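Local coordinates for GH5 (Bacteroidetes bacterium AC2a, PDB 4YHE), which is a family 5 glycoside hydrolase with a beta/alpha barrel, probably an endoglucanase that hydrolyses the glucosidic bonds of cellulose, at residues W257-K262 with D382-S387; F296-R301 with Y312-I317; E308-Y313 with E358-A363; L329-G334 with D341-I346. All blocks are in the same frame, centred on the assembly; numbering follows the deposited sequence.

Contact 1 of 4, residues W257-K262 with D382-S387; sequences WGHTGK and DSAPES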
# COMPACT_ATOMS: atom_id res chain seq x y z
N TRP A 257 13.97 17.29 -6.81
CA TRP A 257 12.55 17.28 -7.18
C TRP A 257 11.93 18.62 -6.90
O TRP A 257 12.27 19.26 -5.89
CB TRP A 257 11.79 16.19 -6.41
CG TRP A 257 10.33 16.07 -6.73
CD1 TRP A 257 9.77 15.35 -7.76
CD2 TRP A 257 9.24 16.67 -6.03
NE1 TRP A 257 8.41 15.48 -7.74
CE2 TRP A 257 8.05 16.25 -6.67
CE3 TRP A 257 9.14 17.48 -4.89
CZ2 TRP A 257 6.79 16.64 -6.24
CZ3 TRP A 257 7.90 17.88 -4.49
CH2 TRP A 257 6.74 17.47 -5.15
N GLY A 258 11.06 19.04 -7.80
CA GLY A 258 10.30 20.26 -7.65
C GLY A 258 10.94 21.48 -8.28
O GLY A 258 12.01 21.41 -8.90
N HIS A 259 10.30 22.61 -8.03
CA HIS A 259 10.58 23.84 -8.73
C HIS A 259 11.95 24.44 -8.40
O HIS A 259 12.46 25.19 -9.21
CB HIS A 259 9.46 24.84 -8.47
CG HIS A 259 9.50 25.45 -7.11
ND1 HIS A 259 9.05 24.80 -5.98
CD2 HIS A 259 9.90 26.68 -6.70
CE1 HIS A 259 9.16 25.60 -4.93
NE2 HIS A 259 9.70 26.74 -5.34
N THR A 260 12.54 24.11 -7.26
CA THR A 260 13.91 24.56 -6.97
C THR A 260 14.99 23.56 -7.36
O THR A 260 16.18 23.84 -7.27
CB THR A 260 14.10 24.92 -5.48
OG1 THR A 260 13.86 23.76 -4.65
CG2 THR A 260 13.15 26.03 -5.07
N GLY A 261 14.59 22.36 -7.76
CA GLY A 261 15.57 21.36 -8.20
C GLY A 261 16.15 21.68 -9.57
O GLY A 261 15.47 22.24 -10.41
N LYS A 262 17.39 21.29 -9.78
CA LYS A 262 17.98 21.30 -11.11
C LYS A 262 18.13 19.88 -11.69
O LYS A 262 17.90 19.67 -12.87
CB LYS A 262 19.33 22.02 -11.09
CG LYS A 262 19.25 23.48 -10.66
CD LYS A 262 18.68 24.34 -11.76
CE LYS A 262 18.59 25.80 -11.34
NZ LYS A 262 19.92 26.31 -10.88
N ASP A 382 7.19 27.52 -0.99
CA ASP A 382 8.10 28.68 -0.87
C ASP A 382 9.33 28.39 -0.01
O ASP A 382 10.30 29.15 -0.05
CB ASP A 382 7.36 29.88 -0.25
CG ASP A 382 6.22 30.38 -1.11
OD1 ASP A 382 6.20 30.09 -2.33
OD2 ASP A 382 5.33 31.06 -0.55
N SER A 383 9.29 27.33 0.78
CA SER A 383 10.42 26.96 1.62
C SER A 383 11.27 25.83 1.01
O SER A 383 12.14 25.28 1.71
CB SER A 383 9.91 26.54 3.00
OG SER A 383 9.17 25.33 2.95
N ALA A 384 11.05 25.50 -0.27
CA ALA A 384 11.78 24.39 -0.90
C ALA A 384 13.29 24.62 -0.89
O ALA A 384 13.77 25.74 -1.06
CB ALA A 384 11.31 24.20 -2.34
N PRO A 385 14.08 23.54 -0.75
CA PRO A 385 15.52 23.73 -0.56
C PRO A 385 16.30 24.11 -1.83
O PRO A 385 15.83 24.01 -2.96
CB PRO A 385 15.97 22.36 -0.07
CG PRO A 385 15.01 21.39 -0.75
CD PRO A 385 13.70 22.11 -0.81
N GLU A 386 17.54 24.52 -1.62
CA GLU A 386 18.40 24.99 -2.71
C GLU A 386 19.11 23.85 -3.44
O GLU A 386 19.66 22.96 -2.81
CB GLU A 386 19.44 25.88 -2.07
CG GLU A 386 20.30 26.68 -3.01
CD GLU A 386 21.01 27.76 -2.22
OE1 GLU A 386 21.53 27.47 -1.12
OE2 GLU A 386 21.00 28.91 -2.70
N SER A 387 19.13 23.88 -4.77
CA SER A 387 19.83 22.85 -5.51
C SER A 387 21.33 22.85 -5.19
O SER A 387 21.92 23.90 -4.91
CB SER A 387 19.63 23.04 -7.01
OG SER A 387 20.52 22.22 -7.73
O HOH W 1 17.69 25.93 -6.26

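Contact 2 of 4, residues F296-R301 with Y312-I317; sequences FGAVRR and YYFRYI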
# COMPACT_ATOMS: atom_id res chain seq x y z
N PHE A 296 3.56 4.54 -0.35
CA PHE A 296 4.22 5.65 -1.03
C PHE A 296 5.62 5.76 -0.51
O PHE A 296 5.96 5.22 0.54
CB PHE A 296 3.46 7.00 -0.87
CG PHE A 296 3.71 7.68 0.45
CD1 PHE A 296 3.10 7.20 1.60
CD2 PHE A 296 4.60 8.74 0.56
CE1 PHE A 296 3.33 7.80 2.85
CE2 PHE A 296 4.83 9.36 1.80
CZ PHE A 296 4.20 8.88 2.95
N GLY A 297 6.45 6.47 -1.24
CA GLY A 297 7.74 6.82 -0.71
C GLY A 297 8.71 7.27 -1.76
O GLY A 297 8.40 7.32 -2.96
N ALA A 298 9.89 7.60 -1.27
CA ALA A 298 11.05 7.98 -2.06
C ALA A 298 12.27 7.50 -1.30
O ALA A 298 12.38 7.66 -0.05
CB ALA A 298 11.12 9.50 -2.24
N VAL A 299 13.24 6.99 -2.05
CA VAL A 299 14.46 6.49 -1.44
C VAL A 299 15.34 7.55 -0.80
O VAL A 299 15.27 8.75 -1.10
CB VAL A 299 15.30 5.64 -2.41
CG1 VAL A 299 14.46 4.45 -2.89
CG2 VAL A 299 15.87 6.46 -3.57
N ARG A 300 16.17 7.08 0.12
CA ARG A 300 17.13 7.90 0.83
C ARG A 300 18.26 8.32 -0.11
O ARG A 300 18.59 7.63 -1.08
CB ARG A 300 17.71 7.10 2.01
CG ARG A 300 18.57 7.91 2.98
CD ARG A 300 19.08 7.08 4.14
NE ARG A 300 20.10 6.10 3.77
CZ ARG A 300 21.40 6.39 3.62
NH1 ARG A 300 21.84 7.64 3.76
NH2 ARG A 300 22.24 5.43 3.34
N ARG A 301 18.89 9.44 0.22
CA ARG A 301 20.02 9.95 -0.55
C ARG A 301 21.30 10.02 0.26
O ARG A 301 21.27 10.33 1.46
CB ARG A 301 19.69 11.35 -1.07
CG ARG A 301 18.31 11.48 -1.66
CD ARG A 301 18.12 10.68 -2.94
NE ARG A 301 16.74 10.22 -3.05
CZ ARG A 301 16.02 10.13 -4.18
NH1 ARG A 301 16.52 10.48 -5.36
NH2 ARG A 301 14.78 9.70 -4.12
N TYR A 312 11.57 17.56 1.53
CA TYR A 312 10.66 18.49 0.84
C TYR A 312 9.57 17.73 0.11
O TYR A 312 8.42 18.03 0.23
CB TYR A 312 11.42 19.40 -0.14
CG TYR A 312 10.52 20.22 -1.02
CD1 TYR A 312 9.78 21.28 -0.48
CD2 TYR A 312 10.39 19.95 -2.38
CE1 TYR A 312 8.93 22.02 -1.26
CE2 TYR A 312 9.56 20.72 -3.18
CZ TYR A 312 8.83 21.76 -2.61
OH TYR A 312 7.99 22.53 -3.35
N TYR A 313 9.95 16.70 -0.64
CA TYR A 313 8.96 15.86 -1.29
C TYR A 313 7.92 15.30 -0.32
O TYR A 313 6.73 15.41 -0.57
CB TYR A 313 9.72 14.77 -2.04
CG TYR A 313 8.92 13.68 -2.69
CD1 TYR A 313 8.37 13.84 -3.96
CD2 TYR A 313 8.80 12.45 -2.09
CE1 TYR A 313 7.72 12.79 -4.60
CE2 TYR A 313 8.15 11.40 -2.71
CZ TYR A 313 7.60 11.57 -3.97
OH TYR A 313 6.97 10.53 -4.58
N PHE A 314 8.35 14.76 0.83
CA PHE A 314 7.46 14.23 1.79
C PHE A 314 6.55 15.34 2.37
O PHE A 314 5.36 15.18 2.46
CB PHE A 314 8.22 13.53 2.93
CG PHE A 314 8.94 12.22 2.53
CD1 PHE A 314 8.47 11.41 1.52
CD2 PHE A 314 10.06 11.83 3.21
CE1 PHE A 314 9.13 10.23 1.19
CE2 PHE A 314 10.71 10.65 2.91
CZ PHE A 314 10.24 9.85 1.89
N ARG A 315 7.13 16.47 2.77
CA ARG A 315 6.29 17.51 3.32
C ARG A 315 5.22 17.93 2.33
O ARG A 315 4.05 17.99 2.67
CB ARG A 315 7.11 18.73 3.70
CG ARG A 315 8.03 18.52 4.86
CD ARG A 315 8.45 19.88 5.44
NE ARG A 315 9.20 20.70 4.46
CZ ARG A 315 10.47 20.52 4.13
NH1 ARG A 315 11.19 19.54 4.69
NH2 ARG A 315 11.05 21.32 3.24
N TYR A 316 5.62 18.18 1.11
CA TYR A 316 4.69 18.68 0.09
C TYR A 316 3.58 17.66 -0.23
O TYR A 316 2.39 17.98 -0.16
CB TYR A 316 5.45 19.06 -1.17
CG TYR A 316 4.63 19.88 -2.14
CD1 TYR A 316 4.59 21.28 -2.04
CD2 TYR A 316 3.89 19.27 -3.15
CE1 TYR A 316 3.80 22.02 -2.88
CE2 TYR A 316 3.11 20.03 -4.02
CZ TYR A 316 3.09 21.41 -3.89
OH TYR A 316 2.35 22.19 -4.75
N ILE A 317 3.95 16.43 -0.61
CA ILE A 317 2.93 15.48 -1.02
C ILE A 317 1.99 15.05 0.12
O ILE A 317 0.80 14.87 -0.09
CB ILE A 317 3.51 14.25 -1.76
CG1 ILE A 317 4.22 13.29 -0.82
CG2 ILE A 317 4.40 14.71 -2.92
CD1 ILE A 317 4.79 12.07 -1.53

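Contact 3 of 4, residues E308-Y313 with E358-A363; sequences EFRLYY and EQAVRA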
# COMPACT_ATOMS: atom_id res chain seq x y z
N GLU A 308 17.68 16.79 1.58
CA GLU A 308 16.70 17.86 1.85
C GLU A 308 15.57 17.87 0.83
O GLU A 308 14.41 18.17 1.17
CB GLU A 308 17.37 19.23 1.95
CG GLU A 308 18.21 19.45 3.22
CD GLU A 308 17.43 19.29 4.51
OE1 GLU A 308 16.36 19.87 4.62
OE2 GLU A 308 17.88 18.58 5.41
N PHE A 309 15.89 17.52 -0.43
CA PHE A 309 14.85 17.39 -1.43
C PHE A 309 13.86 16.26 -1.18
O PHE A 309 12.70 16.44 -1.43
CB PHE A 309 15.45 17.26 -2.82
CG PHE A 309 15.91 18.57 -3.38
CD1 PHE A 309 15.03 19.41 -4.02
CD2 PHE A 309 17.23 18.97 -3.20
CE1 PHE A 309 15.46 20.64 -4.52
CE2 PHE A 309 17.66 20.18 -3.70
CZ PHE A 309 16.78 21.02 -4.34
N ARG A 310 14.34 15.11 -0.70
CA ARG A 310 13.49 14.02 -0.26
C ARG A 310 12.52 14.45 0.88
O ARG A 310 11.33 14.12 0.87
CB ARG A 310 14.36 12.83 0.15
CG ARG A 310 13.57 11.59 0.57
CD ARG A 310 14.39 10.71 1.48
NE ARG A 310 13.83 9.40 1.69
CZ ARG A 310 14.21 8.53 2.63
NH1 ARG A 310 15.13 8.82 3.52
NH2 ARG A 310 13.62 7.36 2.71
N LEU A 311 13.02 15.20 1.85
CA LEU A 311 12.20 15.68 2.94
C LEU A 311 11.16 16.67 2.44
O LEU A 311 10.01 16.59 2.85
CB LEU A 311 13.04 16.30 4.07
CG LEU A 311 14.10 15.43 4.71
CD1 LEU A 311 14.74 16.12 5.92
CD2 LEU A 311 13.50 14.12 5.18
N TYR A 312 11.57 17.56 1.53
CA TYR A 312 10.66 18.49 0.84
C TYR A 312 9.57 17.73 0.11
O TYR A 312 8.42 18.03 0.23
CB TYR A 312 11.42 19.40 -0.14
CG TYR A 312 10.52 20.22 -1.02
CD1 TYR A 312 9.78 21.28 -0.48
CD2 TYR A 312 10.39 19.95 -2.38
CE1 TYR A 312 8.93 22.02 -1.26
CE2 TYR A 312 9.56 20.72 -3.18
CZ TYR A 312 8.83 21.76 -2.61
OH TYR A 312 7.99 22.53 -3.35
N TYR A 313 9.95 16.70 -0.64
CA TYR A 313 8.96 15.86 -1.29
C TYR A 313 7.92 15.30 -0.32
O TYR A 313 6.73 15.41 -0.57
CB TYR A 313 9.72 14.77 -2.04
CG TYR A 313 8.92 13.68 -2.69
CD1 TYR A 313 8.37 13.84 -3.96
CD2 TYR A 313 8.80 12.45 -2.09
CE1 TYR A 313 7.72 12.79 -4.60
CE2 TYR A 313 8.15 11.40 -2.71
CZ TYR A 313 7.60 11.57 -3.97
OH TYR A 313 6.97 10.53 -4.58
N GLU A 358 14.69 9.32 11.32
CA GLU A 358 13.77 10.16 12.07
C GLU A 358 13.35 11.40 11.29
O GLU A 358 12.21 11.82 11.37
CB GLU A 358 14.35 10.57 13.41
CG GLU A 358 13.32 11.27 14.29
CD GLU A 358 13.79 11.47 15.73
OE1 GLU A 358 14.99 11.31 16.01
OE2 GLU A 358 12.94 11.77 16.59
N GLN A 359 14.29 11.98 10.56
CA GLN A 359 14.04 13.24 9.85
C GLN A 359 13.02 13.02 8.72
O GLN A 359 12.20 13.88 8.46
CB GLN A 359 15.37 13.82 9.33
CG GLN A 359 16.26 14.47 10.41
CD GLN A 359 16.68 13.58 11.60
OE1 GLN A 359 17.28 12.48 11.44
NE2 GLN A 359 16.40 14.07 12.83
N ALA A 360 13.07 11.86 8.06
CA ALA A 360 12.13 11.49 7.02
C ALA A 360 10.74 11.23 7.60
O ALA A 360 9.75 11.70 7.06
CB ALA A 360 12.64 10.23 6.31
N VAL A 361 10.70 10.53 8.73
CA VAL A 361 9.47 10.13 9.36
C VAL A 361 8.75 11.40 9.88
O VAL A 361 7.56 11.56 9.68
CB VAL A 361 9.78 9.09 10.47
CG1 VAL A 361 8.67 8.95 11.47
CG2 VAL A 361 10.05 7.73 9.84
N ARG A 362 9.52 12.30 10.47
CA ARG A 362 8.99 13.58 10.95
C ARG A 362 8.45 14.44 9.80
O ARG A 362 7.36 15.01 9.93
CB ARG A 362 10.07 14.32 11.74
CG ARG A 362 10.47 13.66 13.06
CD ARG A 362 9.68 14.21 14.26
NE ARG A 362 8.25 14.02 14.12
CZ ARG A 362 7.58 12.89 14.31
NH1 ARG A 362 8.19 11.79 14.71
NH2 ARG A 362 6.28 12.84 14.09
N ALA A 363 9.18 14.52 8.68
CA ALA A 363 8.71 15.27 7.52
C ALA A 363 7.32 14.82 7.09
O ALA A 363 6.40 15.65 6.92
CB ALA A 363 9.70 15.19 6.38

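Contact 4 of 4, residues L329-G334 with D341-I346; sequences LYWDNG and DGFGVI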
# COMPACT_ATOMS: atom_id res chain seq x y z
N LEU A 329 0.50 5.22 3.61
CA LEU A 329 1.42 4.41 4.36
C LEU A 329 2.77 4.31 3.64
O LEU A 329 2.86 3.85 2.49
CB LEU A 329 0.81 3.04 4.68
CG LEU A 329 -0.45 3.13 5.57
CD1 LEU A 329 -1.74 3.22 4.78
CD2 LEU A 329 -0.47 1.95 6.51
N TYR A 330 3.80 4.77 4.34
CA TYR A 330 5.15 4.80 3.84
C TYR A 330 5.71 3.37 3.64
O TYR A 330 5.51 2.49 4.48
CB TYR A 330 6.06 5.62 4.78
CG TYR A 330 7.50 5.55 4.34
CD1 TYR A 330 7.94 6.26 3.22
CD2 TYR A 330 8.38 4.76 4.99
CE1 TYR A 330 9.23 6.18 2.78
CE2 TYR A 330 9.69 4.67 4.54
CZ TYR A 330 10.11 5.37 3.43
OH TYR A 330 11.42 5.28 2.99
N TRP A 331 6.34 3.13 2.50
CA TRP A 331 6.98 1.83 2.25
C TRP A 331 8.35 1.74 2.90
O TRP A 331 9.30 2.43 2.50
CB TRP A 331 7.09 1.57 0.75
CG TRP A 331 7.71 0.23 0.49
CD1 TRP A 331 8.97 -0.01 0.03
CD2 TRP A 331 7.09 -1.05 0.64
NE1 TRP A 331 9.19 -1.37 -0.08
CE2 TRP A 331 8.05 -2.03 0.30
CE3 TRP A 331 5.83 -1.47 1.06
CZ2 TRP A 331 7.78 -3.42 0.35
CZ3 TRP A 331 5.55 -2.85 1.10
CH2 TRP A 331 6.54 -3.80 0.76
N ASP A 332 8.46 0.89 3.90
CA ASP A 332 9.73 0.62 4.59
C ASP A 332 10.13 -0.84 4.41
O ASP A 332 9.49 -1.73 4.94
CB ASP A 332 9.59 0.93 6.08
CG ASP A 332 10.93 0.89 6.81
OD1 ASP A 332 11.68 -0.11 6.61
OD2 ASP A 332 11.22 1.86 7.62
N ASN A 333 11.21 -1.06 3.69
CA ASN A 333 11.71 -2.41 3.45
C ASN A 333 12.88 -2.78 4.35
O ASN A 333 13.52 -3.83 4.14
CB ASN A 333 12.06 -2.60 1.98
CG ASN A 333 13.21 -1.69 1.51
OD1 ASN A 333 13.79 -0.92 2.30
ND2 ASN A 333 13.54 -1.79 0.22
N GLY A 334 13.19 -1.94 5.35
CA GLY A 334 14.34 -2.18 6.19
C GLY A 334 15.74 -1.91 5.61
O GLY A 334 16.71 -1.89 6.36
N ASP A 341 16.19 1.13 -3.86
CA ASP A 341 15.70 0.29 -2.73
C ASP A 341 16.00 0.74 -1.32
O ASP A 341 15.72 0.03 -0.36
CB ASP A 341 16.07 -1.18 -2.91
CG ASP A 341 14.97 -1.93 -3.59
OD1 ASP A 341 13.80 -1.94 -3.08
OD2 ASP A 341 15.27 -2.44 -4.69
N GLY A 342 16.49 1.96 -1.20
CA GLY A 342 16.87 2.49 0.08
C GLY A 342 15.71 3.10 0.77
O GLY A 342 15.63 4.33 0.83
N PHE A 343 14.80 2.26 1.28
CA PHE A 343 13.56 2.78 1.96
C PHE A 343 13.53 2.62 3.50
O PHE A 343 12.57 3.04 4.16
CB PHE A 343 12.31 2.08 1.40
CG PHE A 343 11.95 2.45 -0.04
CD1 PHE A 343 11.35 3.68 -0.35
CD2 PHE A 343 12.17 1.55 -1.10
CE1 PHE A 343 10.97 4.01 -1.64
CE2 PHE A 343 11.82 1.89 -2.40
CZ PHE A 343 11.18 3.09 -2.68
N GLY A 344 14.51 1.95 4.10
CA GLY A 344 14.44 1.63 5.51
C GLY A 344 14.60 2.89 6.36
O GLY A 344 15.57 3.61 6.21
N VAL A 345 13.63 3.16 7.20
CA VAL A 345 13.77 4.27 8.18
C VAL A 345 13.61 3.83 9.65
O VAL A 345 14.11 4.55 10.54
CB VAL A 345 12.81 5.45 7.89
CG1 VAL A 345 13.08 6.06 6.52
CG2 VAL A 345 11.35 5.03 8.02
N ILE A 346 12.90 2.73 9.89
CA ILE A 346 12.74 2.12 11.20
C ILE A 346 13.09 0.65 11.16
O ILE A 346 12.65 -0.08 10.26
CB ILE A 346 11.31 2.32 11.73
CG1 ILE A 346 11.12 3.78 12.13
CG2 ILE A 346 11.00 1.42 12.93
CD1 ILE A 346 9.69 4.16 12.42

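Contact 1 of 4, residues W257-K262 with D382-S387
T260 OG1 donates to the carbonyl O of P385 over 2.6 Å, a short bond lying in the carbonyl plane with a C=O...donor angle of 153°. A chi1 of 61° makes this possible by setting OG1 between the backbone N and the carbonyl carbon. T260 is a middle residue of the type I beta turn G258-G261, which offers its side chain to the tail. A384 packs beside the bond, its CB 3.5 Å from T260 OG1 and 3.6 Å from H259 CE1. The imidazole is also held from outside: ND1 is hydrogen-bonded to E270, and the ring stacks on Y381. A valine in place of T260 would probably leave the P385 carbonyl without this donor. Further along, one water gives a hydrogen to T260 O (2.8 Å) and takes one from S387 N (2.9 Å). Next to it, CG of K262 rests 3.4 Å from S387 OG, a hydroxyl that is hydrogen-bonded to E256 and to the backbone N of R389. The contact thus ties the loop between helices 246-249 and 270-285 to the tail after helix 377-382, at the surface, with F309 and Y312 of helix 304-323 beneath T260, A384 and P385.

Contact 2 of 4, residues F296-R301 with Y312-I317
Two torsions on successive residues bring the rings of Y313 and F314 to the chain at F296-A298: CG of Y313 is anti to its N (chi1 174°), whereas CG of F314 lies anti to the carbonyl carbon (chi1 -69°). Both rings meet A298, whose CB is 3.6 Å from Y313 CE2 and 4.0 Å from F314 CE1. The F314 ring also turns its edge to G297, with CE1 4.1 Å from the CA of G297, and brings CZ to 3.6 Å from A298 O. Y313 OH is hydrogen-bonded to the backbone O of D244. G297 O, by contrast, is buried with no polar partner. Toward the strand, F296 CE2 approaches F314 CD1 at 4.2 Å, and F296 CD2 touches I317 CD1 at 3.9 Å. The same I317 methyl lies over one face of Y313, so that one methyl touches both F296 and Y313. An alanine at F314 is likely to open a gap between G297, A298 and the helix, and to leave the F296 ring less firmly held. In the barrel, F296 closes strand 291-296, which runs beside strand 327-332; helix 304-323 covers this strand end, and A360 and M364 of helix 357-369 pack against F314.

Contact 3 of 4, residues E308-Y313 with E358-A363
L311 and A360 form the tight heart of a contact between two neighbouring outer helices of the beta/alpha (TIM) barrel, one following its seventh strand and the other its eighth. Segments 308-313 and 358-363 run almost the same way, 25° apart, with their axes 9.1 Å from each other. That spacing suits the small faces of A360 and A363, into which one large side chain is pressed. With CG of L311 anti to the carbonyl carbon (chi1 -58°), its CD2 branch is carried to 3.5 Å from A360 CA, closer than usual for two carbons. The same methyl lies 3.5 Å from Q359 O and 4.1 Å from A363 CB, so it is wedged against the helix backbone as well as its side chains. A363 in turn sets its CB 3.8 Å from L311 O, and F314 touches both alanines from deeper in the layer. The solvent side is looser. There the other branch of L311, CD1, runs alongside Q359 in the same direction, 4.2 Å from its CB, and Q359 itself is exposed. No hydrogen bond crosses between the two segments; they are held by van der Waals packing. On the inner side the long chain of R310 is extended from CG to NE and is steered by partners beyond this pair of segments: NE donates to A298 O, and NH1 forms a salt bridge with E307. Held so, the guanidinium offers one face to the methyl of A360, NH1 to CB at 4.0 Å.

Contact 4 of 4, residues L329-G334 with D341-I346
F343 and W331 make the apolar centre, a T-shaped pair with planes at 82°, in which the indole edge points at the phenyl face and W331 CD1 stands 3.7 Å from F343 CD2. Next to it V345 CG2 packs on Y330 CE2 at 3.9 Å. Y330 OH and N333 ND2 border the F343 ring in its plane. Y330 OH donates to F343 O (2.8 Å), coming in tilted from the carbonyl plane. N333 ND2 donates to D341 O over 2.9 Å, with the acceptor in the amide plane. The polar side is dominated by the buried D332 carboxylate. CG anti to the backbone N (chi1 -171°) swings this group across to V345 and I346. Its OD2 takes I346 N through the syn lone pair at 3.0 Å and V345 N from above the carboxylate plane at 2.8 Å; W18 adds a third donor. OD1 accepts from G334 N at 2.7 Å, which makes an Asx turn, and also from H348. A side chain on G344 would collide with G334. Five donors round this carboxylate would probably favour its ionised form, and the bonds from V345 and I346 tie the loop to strand 327-332.

Overall arrangement
Contacts 2, 3 and 4 lie on the last two strand-helix units of the beta/alpha barrel, and contact 1 at the edge. Contacts 2 and 3 share helix 304-323, with centres about 6 Å apart; contact 4, centred about 11 Å from contact 2, is joined to it by backbone hydrogen bonds between F296 and W331 and between R300 and G342. Along the chain contact 2 closes before contact 4 opens, contact 4 is nested inside the loop closed by contact 3, and contact 1 encloses all three. Contact 1 does not touch contact 4, with nearest atoms about 13 Å apart, but reaches helix 304-323 through Y312 and F309. That helix connects the barrel's closing strands with the C-terminal tail.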